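PDB 4F0Q: restriction endonuclease from Mycobacterium sp., which cleaves DNA as a tetrameric endonuclease that depends on cytosine methylation, probably using magnesium at its cleavage site. Local coordinates for residues D220-W223 and I224-R227; E243-I246 and R247-Q251; S363-S366 and P367-A371. All coordinates share one frame; numbering follows the deposited sequence.

Contact 1. Residues D220-W223 and I224-R227; sequences DFRW and IDDR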
loop_
_atom_site.group_PDB
_atom_site.type_symbol
_atom_site.label_atom_id
_atom_site.label_comp_id
_atom_site.label_asym_id
_atom_site.label_seq_id
_atom_site.Cartn_x
_atom_site.Cartn_y
_atom_site.Cartn_z
ATOM N N ASP A 220 -15.365 34.946 1.907
ATOM C CA ASP A 220 -15.904 36.289 2.050
ATOM C C ASP A 220 -14.726 37.227 2.271
ATOM O O ASP A 220 -13.910 37.003 3.164
ATOM C CB ASP A 220 -16.860 36.354 3.243
ATOM C CG ASP A 220 -17.723 37.606 3.242
ATOM O OD1 ASP A 220 -17.304 38.631 2.666
ATOM O OD2 ASP A 220 -18.827 37.562 3.824
ATOM N N PHE A 221 -14.634 38.275 1.458
ATOM C CA PHE A 221 -13.502 39.191 1.540
ATOM C C PHE A 221 -13.556 40.109 2.757
ATOM O O PHE A 221 -12.622 40.871 3.008
ATOM C CB PHE A 221 -13.357 40.007 0.256
ATOM C CG PHE A 221 -12.149 39.640 -0.554
ATOM C CD1 PHE A 221 -10.890 40.082 -0.183
ATOM C CD2 PHE A 221 -12.270 38.846 -1.681
ATOM C CE1 PHE A 221 -9.774 39.740 -0.924
ATOM C CE2 PHE A 221 -11.158 38.503 -2.428
ATOM C CZ PHE A 221 -9.909 38.948 -2.048
ATOM N N ARG A 222 -14.647 40.033 3.515
ATOM C CA ARG A 222 -14.751 40.771 4.767
ATOM C C ARG A 222 -13.804 40.180 5.809
ATOM O O ARG A 222 -13.468 40.830 6.799
ATOM C CB ARG A 222 -16.191 40.773 5.282
ATOM C CG ARG A 222 -17.152 41.555 4.400
ATOM C CD ARG A 222 -18.505 41.728 5.066
ATOM N NE ARG A 222 -19.177 40.451 5.287
ATOM C CZ ARG A 222 -20.377 40.327 5.843
ATOM N NH1 ARG A 222 -21.041 41.404 6.240
ATOM N NH2 ARG A 222 -20.913 39.126 6.006
ATOM N N TRP A 223 -13.384 38.940 5.573
ATOM C CA TRP A 223 -12.353 38.289 6.369
ATOM C C TRP A 223 -11.075 39.120 6.302
ATOM O O TRP A 223 -10.464 39.444 7.327
ATOM C CB TRP A 223 -12.097 36.886 5.812
ATOM C CG TRP A 223 -11.073 36.076 6.553
ATOM C CD1 TRP A 223 -10.614 36.286 7.822
ATOM C CD2 TRP A 223 -10.381 34.921 6.062
ATOM N NE1 TRP A 223 -9.680 35.331 8.150
ATOM C CE2 TRP A 223 -9.519 34.483 7.086
ATOM C CE3 TRP A 223 -10.408 34.216 4.856
ATOM C CZ2 TRP A 223 -8.693 33.372 6.941
ATOM C CZ3 TRP A 223 -9.586 33.113 4.713
ATOM C CH2 TRP A 223 -8.740 32.702 5.750
ATOM N N ILE A 224 -10.686 39.467 5.080
ATOM C CA ILE A 224 -9.500 40.280 4.846
ATOM C C ILE A 224 -9.699 41.696 5.375
ATOM O O ILE A 224 -8.771 42.296 5.918
ATOM C CB ILE A 224 -9.129 40.311 3.349
ATOM C CG1 ILE A 224 -8.872 38.891 2.846
ATOM C CG2 ILE A 224 -7.902 41.175 3.112
ATOM C CD1 ILE A 224 -7.824 38.150 3.650
ATOM N N ASP A 225 -10.914 42.219 5.225
ATOM C CA ASP A 225 -11.258 43.531 5.764
ATOM C C ASP A 225 -10.992 43.570 7.261
ATOM O O ASP A 225 -10.410 44.524 7.774
ATOM C CB ASP A 225 -12.727 43.863 5.501
ATOM C CG ASP A 225 -13.048 43.982 4.026
ATOM O OD1 ASP A 225 -12.106 43.986 3.205
ATOM O OD2 ASP A 225 -14.247 44.085 3.687
ATOM N N ASP A 226 -11.419 42.520 7.955
ATOM C CA ASP A 226 -11.198 42.407 9.390
ATOM C C ASP A 226 -9.717 42.246 9.708
ATOM O O ASP A 226 -9.208 42.872 10.637
ATOM C CB ASP A 226 -11.992 41.237 9.971
ATOM C CG ASP A 226 -13.487 41.419 9.823
ATOM O OD1 ASP A 226 -13.933 42.577 9.684
ATOM O OD2 ASP A 226 -14.216 40.406 9.846
ATOM N N ARG A 227 -9.026 41.409 8.938
ATOM C CA ARG A 227 -7.590 41.227 9.136
ATOM C C ARG A 227 -6.796 42.502 8.832
ATOM O O ARG A 227 -5.747 42.744 9.427
ATOM C CB ARG A 227 -7.060 40.050 8.314
ATOM C CG ARG A 227 -7.449 38.689 8.868
ATOM C CD ARG A 227 -6.591 37.579 8.274
ATOM N NE ARG A 227 -5.168 37.797 8.522
ATOM C CZ ARG A 227 -4.530 37.402 9.619
ATOM N NH1 ARG A 227 -5.186 36.765 10.579
ATOM N NH2 ARG A 227 -3.234 37.644 9.759
HETATM O O HOH W 1 -8.014 35.775 10.629
#
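Trp223 and Arg227, one helical turn apart, lie side by side and share a water. The indole NE1 and the guanidinium NH1 each donate to its oxygen at 3.0 Å, and it sits in the plane of both flat groups, at their edges. Since ring and guanidinium planes stand 78° apart, this water joins two groups that do not stack, while the aliphatic CD of Arg227 rests 3.8 Å from Trp223 NE1. Long and bent at chi3 (58°), the arginine can lay its methylenes beside the indole and still spend its N-H groups on main-chain oxygens: NE reaches Ala83 O, NH1 Leu151 O, and NH2 both Arg82 O and Leu152 O. Apolar packing is added by Phe221 and Ile224, whose CD1 and CG1 meet at 3.8 Å.

Ahead of the turn that leads into the helix, Asp220 satisfies two kinds of donor. OD1 accepts from Arg222 N at 3.1 Å, a nearly straight capping bond (167°) that arrives from above the carboxylate plane; OD2 forms a salt bridge with Arg222 NE at 3.3 Å. A short acidic side chain suits this place, because it can fold back on an N-H of the first turn. Arg222 NH1 is taken by Ala17 O. Farther on, the regular bonds Asp225 N to Phe221 O, Asp226 N to Arg222 O and Arg227 N to Trp223 O close the turn. The buried carboxylates of Asp225 and Asp226 are answered by Arg21 and Arg239, respectively.

Strand 218-220 leads into the helix through a turn at Phe221, in the AspBHI-type N-terminal region. Phe221 packs against helix 48-52 and strand 22-24, and the Trp223 ring meets Trp245 of helix 243-251 edge-to-face.

Contact 2. Residues E243-I246 and R247-Q251; sequences ESWI and RWVRQ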
loop_
_atom_site.group_PDB
_atom_site.type_symbol
_atom_site.label_atom_id
_atom_site.label_comp_id
_atom_site.label_asym_id
_atom_site.label_seq_id
_atom_site.Cartn_x
_atom_site.Cartn_y
_atom_site.Cartn_z
ATOM N N GLU A 243 -14.927 28.113 8.078
ATOM C CA GLU A 243 -14.912 27.242 9.250
ATOM C C GLU A 243 -13.644 26.396 9.301
ATOM O O GLU A 243 -13.139 26.083 10.380
ATOM C CB GLU A 243 -16.145 26.334 9.259
ATOM C CG GLU A 243 -17.471 27.066 9.416
ATOM C CD GLU A 243 -17.757 27.476 10.852
ATOM O OE1 GLU A 243 -16.879 27.287 11.720
ATOM O OE2 GLU A 243 -18.868 27.985 11.113
ATOM N N SER A 244 -13.136 26.029 8.129
ATOM C CA SER A 244 -11.927 25.217 8.027
ATOM C C SER A 244 -10.711 25.954 8.579
ATOM O O SER A 244 -9.866 25.360 9.254
ATOM C CB SER A 244 -11.680 24.812 6.571
ATOM O OG SER A 244 -11.563 25.952 5.737
ATOM N N TRP A 245 -10.630 27.249 8.292
ATOM C CA TRP A 245 -9.516 28.061 8.761
ATOM C C TRP A 245 -9.595 28.263 10.269
ATOM O O TRP A 245 -8.574 28.324 10.950
ATOM C CB TRP A 245 -9.480 29.413 8.048
ATOM C CG TRP A 245 -8.199 30.152 8.272
ATOM C CD1 TRP A 245 -7.898 30.977 9.316
ATOM C CD2 TRP A 245 -7.037 30.125 7.436
ATOM N NE1 TRP A 245 -6.623 31.468 9.180
ATOM C CE2 TRP A 245 -6.073 30.960 8.032
ATOM C CE3 TRP A 245 -6.720 29.478 6.237
ATOM C CZ2 TRP A 245 -4.814 31.165 7.473
ATOM C CZ3 TRP A 245 -5.471 29.683 5.683
ATOM C CH2 TRP A 245 -4.532 30.517 6.302
ATOM N N ILE A 246 -10.817 28.370 10.782
ATOM C CA ILE A 246 -11.041 28.476 12.219
ATOM C C ILE A 246 -10.603 27.185 12.907
ATOM O O ILE A 246 -9.935 27.212 13.949
ATOM C CB ILE A 246 -12.522 28.760 12.532
ATOM C CG1 ILE A 246 -12.957 30.075 11.880
ATOM C CG2 ILE A 246 -12.759 28.802 14.033
ATOM C CD1 ILE A 246 -14.420 30.406 12.081
ATOM N N ARG A 247 -10.973 26.056 12.307
ATOM C CA ARG A 247 -10.580 24.750 12.822
ATOM C C ARG A 247 -9.064 24.591 12.812
ATOM O O ARG A 247 -8.492 24.024 13.739
ATOM C CB ARG A 247 -11.225 23.620 12.016
ATOM C CG ARG A 247 -10.839 22.238 12.524
ATOM C CD ARG A 247 -11.193 21.135 11.544
ATOM N NE ARG A 247 -10.528 19.885 11.903
ATOM C CZ ARG A 247 -10.637 18.751 11.220
ATOM N NH1 ARG A 247 -11.394 18.699 10.132
ATOM N NH2 ARG A 247 -9.991 17.667 11.626
ATOM N N TRP A 248 -8.416 25.087 11.763
ATOM C CA TRP A 248 -6.959 25.038 11.702
ATOM C C TRP A 248 -6.332 25.913 12.781
ATOM O O TRP A 248 -5.360 25.515 13.424
ATOM C CB TRP A 248 -6.435 25.464 10.331
ATOM C CG TRP A 248 -4.949 25.649 10.337
ATOM C CD1 TRP A 248 -4.003 24.669 10.249
ATOM C CD2 TRP A 248 -4.236 26.885 10.463
ATOM N NE1 TRP A 248 -2.745 25.219 10.303
ATOM C CE2 TRP A 248 -2.861 26.578 10.433
ATOM C CE3 TRP A 248 -4.627 28.221 10.590
ATOM C CZ2 TRP A 248 -1.876 27.559 10.527
ATOM C CZ3 TRP A 248 -3.646 29.193 10.685
ATOM C CH2 TRP A 248 -2.288 28.857 10.651
ATOM N N VAL A 249 -6.883 27.108 12.964
ATOM C CA VAL A 249 -6.413 28.016 14.002
ATOM C C VAL A 249 -6.498 27.342 15.368
ATOM O O VAL A 249 -5.566 27.427 16.170
ATOM C CB VAL A 249 -7.212 29.339 14.006
ATOM C CG1 VAL A 249 -7.017 30.085 15.315
ATOM C CG2 VAL A 249 -6.805 30.210 12.826
ATOM N N ARG A 250 -7.604 26.646 15.616
ATOM C CA ARG A 250 -7.789 25.946 16.885
ATOM C C ARG A 250 -6.834 24.764 17.064
ATOM O O ARG A 250 -6.143 24.663 18.079
ATOM C CB ARG A 250 -9.237 25.470 17.035
ATOM C CG ARG A 250 -9.533 24.833 18.388
ATOM C CD ARG A 250 -10.961 24.312 18.482
ATOM N NE ARG A 250 -11.181 23.135 17.646
ATOM C CZ ARG A 250 -11.854 23.144 16.499
ATOM N NH1 ARG A 250 -12.381 24.272 16.044
ATOM N NH2 ARG A 250 -12.004 22.021 15.808
ATOM N N GLN A 251 -6.794 23.877 16.074
ATOM C CA GLN A 251 -6.082 22.605 16.197
ATOM C C GLN A 251 -4.630 22.642 15.721
ATOM O O GLN A 251 -3.748 22.070 16.359
ATOM C CB GLN A 251 -6.843 21.503 15.457
ATOM C CG GLN A 251 -8.255 21.278 15.969
ATOM C CD GLN A 251 -8.986 20.190 15.209
ATOM O OE1 GLN A 251 -10.134 19.867 15.515
ATOM N NE2 GLN A 251 -8.323 19.618 14.210
#
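Trp245, Trp248 and Val249 form an i, i+3, i+4 apolar ridge on the α-helix 243-251, a packing face within the AspBHI-type N-terminal region. The two indoles lie side by side and point the same way, their six-membered rings 5.1 Å between centroids and their planes inclined at 54°, an oblique pair. CE3 of Trp248 stands over one face of the Trp245 ring, offset toward its rim, and CZ3 of Trp248 comes within 3.9 Å of Trp245 CZ2. Both tryptophans carry CG opposite the backbone N (chi1 -167° and 170°), and with this shared chi1 the two rings lie along the same side of the helix. Val249 crosses the other end of the Trp245 indole, its CG2 branch 3.8 Å from CD1. Broad rings suit this buried face, which packs on Ile183 of strand 175-193, and the branched valine fits beside them.

The backbone contributes a regular α-helical series: the N atoms of Arg247, Trp248, Val249 and Arg250 donate in turn to the O atoms of Glu243, Ser244, Trp245 and Ile246, each at 2.9 Å.

Polar side chains serve the flanks. Ser244 OG is hydrogen-bonded to Ser212 O, a short reach that a small hydroxyl can make. Arg247, extended from CG to NE, carries its guanidinium away from the helix to a salt bridge with Glu321 of the second subunit, so this side takes part in the assembly. At the root of its side chain, Arg247 CB lies 3.5 Å from Glu243 O.

Contact 3. Residues S363-S366 and P367-A371; sequences SSVS and PEQVA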
loop_
_atom_site.group_PDB
_atom_site.type_symbol
_atom_site.label_atom_id
_atom_site.label_comp_id
_atom_site.label_asym_id
_atom_site.label_seq_id
_atom_site.Cartn_x
_atom_site.Cartn_y
_atom_site.Cartn_z
ATOM N N SER A 363 -0.660 5.543 -29.263
ATOM C CA SER A 363 -1.234 4.241 -28.938
ATOM C C SER A 363 -1.672 4.183 -27.481
ATOM O O SER A 363 -1.275 5.019 -26.670
ATOM C CB SER A 363 -0.241 3.116 -29.235
ATOM O OG SER A 363 0.005 3.003 -30.625
ATOM N N SER A 364 -2.487 3.188 -27.150
ATOM C CA SER A 364 -3.054 3.092 -25.812
ATOM C C SER A 364 -2.800 1.731 -25.165
ATOM O O SER A 364 -2.577 0.735 -25.854
ATOM C CB SER A 364 -4.554 3.385 -25.855
ATOM O OG SER A 364 -5.063 3.610 -24.556
ATOM N N VAL A 365 -2.836 1.700 -23.836
ATOM C CA VAL A 365 -2.628 0.468 -23.081
ATOM C C VAL A 365 -3.959 -0.169 -22.684
ATOM O O VAL A 365 -4.799 0.467 -22.048
ATOM C CB VAL A 365 -1.776 0.716 -21.819
ATOM C CG1 VAL A 365 -1.756 -0.520 -20.929
ATOM C CG2 VAL A 365 -0.363 1.126 -22.207
ATOM N N SER A 366 -4.136 -1.432 -23.061
ATOM C CA SER A 366 -5.391 -2.146 -22.849
ATOM C C SER A 366 -5.586 -2.546 -21.386
ATOM O O SER A 366 -4.620 -2.616 -20.627
ATOM C CB SER A 366 -5.433 -3.390 -23.740
ATOM O OG SER A 366 -4.535 -4.378 -23.271
ATOM N N PRO A 367 -6.845 -2.802 -20.982
ATOM C CA PRO A 367 -7.138 -3.285 -19.627
ATOM C C PRO A 367 -6.474 -4.626 -19.308
ATOM O O PRO A 367 -6.145 -4.885 -18.149
ATOM C CB PRO A 367 -8.668 -3.432 -19.628
ATOM C CG PRO A 367 -9.068 -3.423 -21.069
ATOM C CD PRO A 367 -8.078 -2.537 -21.741
ATOM N N GLU A 368 -6.283 -5.465 -20.323
ATOM C CA GLU A 368 -5.601 -6.741 -20.132
ATOM C C GLU A 368 -4.150 -6.514 -19.717
ATOM O O GLU A 368 -3.635 -7.183 -18.818
ATOM C CB GLU A 368 -5.649 -7.583 -21.411
ATOM C CG GLU A 368 -7.043 -8.027 -21.828
ATOM C CD GLU A 368 -7.628 -7.163 -22.926
ATOM O OE1 GLU A 368 -6.945 -6.215 -23.364
ATOM O OE2 GLU A 368 -8.769 -7.435 -23.356
ATOM N N GLN A 369 -3.507 -5.557 -20.377
ATOM C CA GLN A 369 -2.102 -5.254 -20.135
ATOM C C GLN A 369 -1.836 -4.752 -18.717
ATOM O O GLN A 369 -0.810 -5.081 -18.122
ATOM C CB GLN A 369 -1.589 -4.252 -21.174
ATOM C CG GLN A 369 -1.463 -4.842 -22.573
ATOM C CD GLN A 369 -1.384 -3.786 -23.657
ATOM O OE1 GLN A 369 -1.406 -2.590 -23.379
ATOM N NE2 GLN A 369 -1.295 -4.227 -24.907
ATOM N N VAL A 370 -2.758 -3.963 -18.171
ATOM C CA VAL A 370 -2.619 -3.502 -16.793
ATOM C C VAL A 370 -3.021 -4.607 -15.817
ATOM O O VAL A 370 -2.402 -4.779 -14.762
ATOM C CB VAL A 370 -3.492 -2.256 -16.529
ATOM C CG1 VAL A 370 -3.309 -1.764 -15.102
ATOM C CG2 VAL A 370 -3.157 -1.155 -17.523
ATOM N N ALA A 371 -4.043 -5.375 -16.189
ATOM C CA ALA A 371 -4.502 -6.479 -15.354
ATOM C C ALA A 371 -3.427 -7.549 -15.192
ATOM O O ALA A 371 -3.412 -8.273 -14.197
ATOM C CB ALA A 371 -5.773 -7.084 -15.920
#
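A capping box opens helix 367-374 in the PDDEXK-type nuclease region: Ser366 at the N-cap and Gln369 three residues on exchange hydrogen bonds between side chain and backbone. Gln369 N donates to Ser366 OG at 3.3 Å and 154°. In return Ser366 N donates to Gln369 OE1 at 3.0 Å, approaching 65° out of the plane of the amide carbonyl, well away from an in-plane lone pair. Serine suits the N-cap because its hydroxyl is short: with chi1 at 72°, OG is held between backbone N and carbonyl carbon and turns back over the first turn. Glutamine is long enough for its chain, extended beyond CG, to bring OE1 round to the N-H that precedes the helix. Its side chain is about 9 Å from the bound magnesium ion, close to the metal site without being a ligand in it.

Pro367 fits the first helical position, where no N-H is needed for a helix bond. Next to it Glu368, bent at chi2, brings OE1 to 3.0 Å from Ser366 OG, while OE2 forms a salt bridge with Arg372 of the third subunit, placing this helix start at a subunit interface. Val365 ends the short strand 364-365, which pairs with strand 390-391, and its side chain packs with Tyr385 and Phe391. On the helix side, the CG1 branch of Val365 touches Gln369 OE1 at 3.2 Å.

Along the chain the three contacts come in series. Contacts 1 and 2 occupy consecutive helices, 222-227 and 243-251, of the AspBHI-type N-terminal region; their centres are 16 Å apart, and they touch through the tryptophan pair, 3.5 Å between Trp223 CZ2 and Trp245 CD1. Contact 3 belongs to the PDDEXK-type region, its centre 51 Å from that of contact 1 and 44 Å from that of contact 2. The wide separation is consistent with two distinct regions, the PUA-like one probably recognising modified DNA and the metal-binding one probably cleaving it. Contacts 2 and 3 reach different neighbouring subunits, the second and the third, linking both regions to the tetramer.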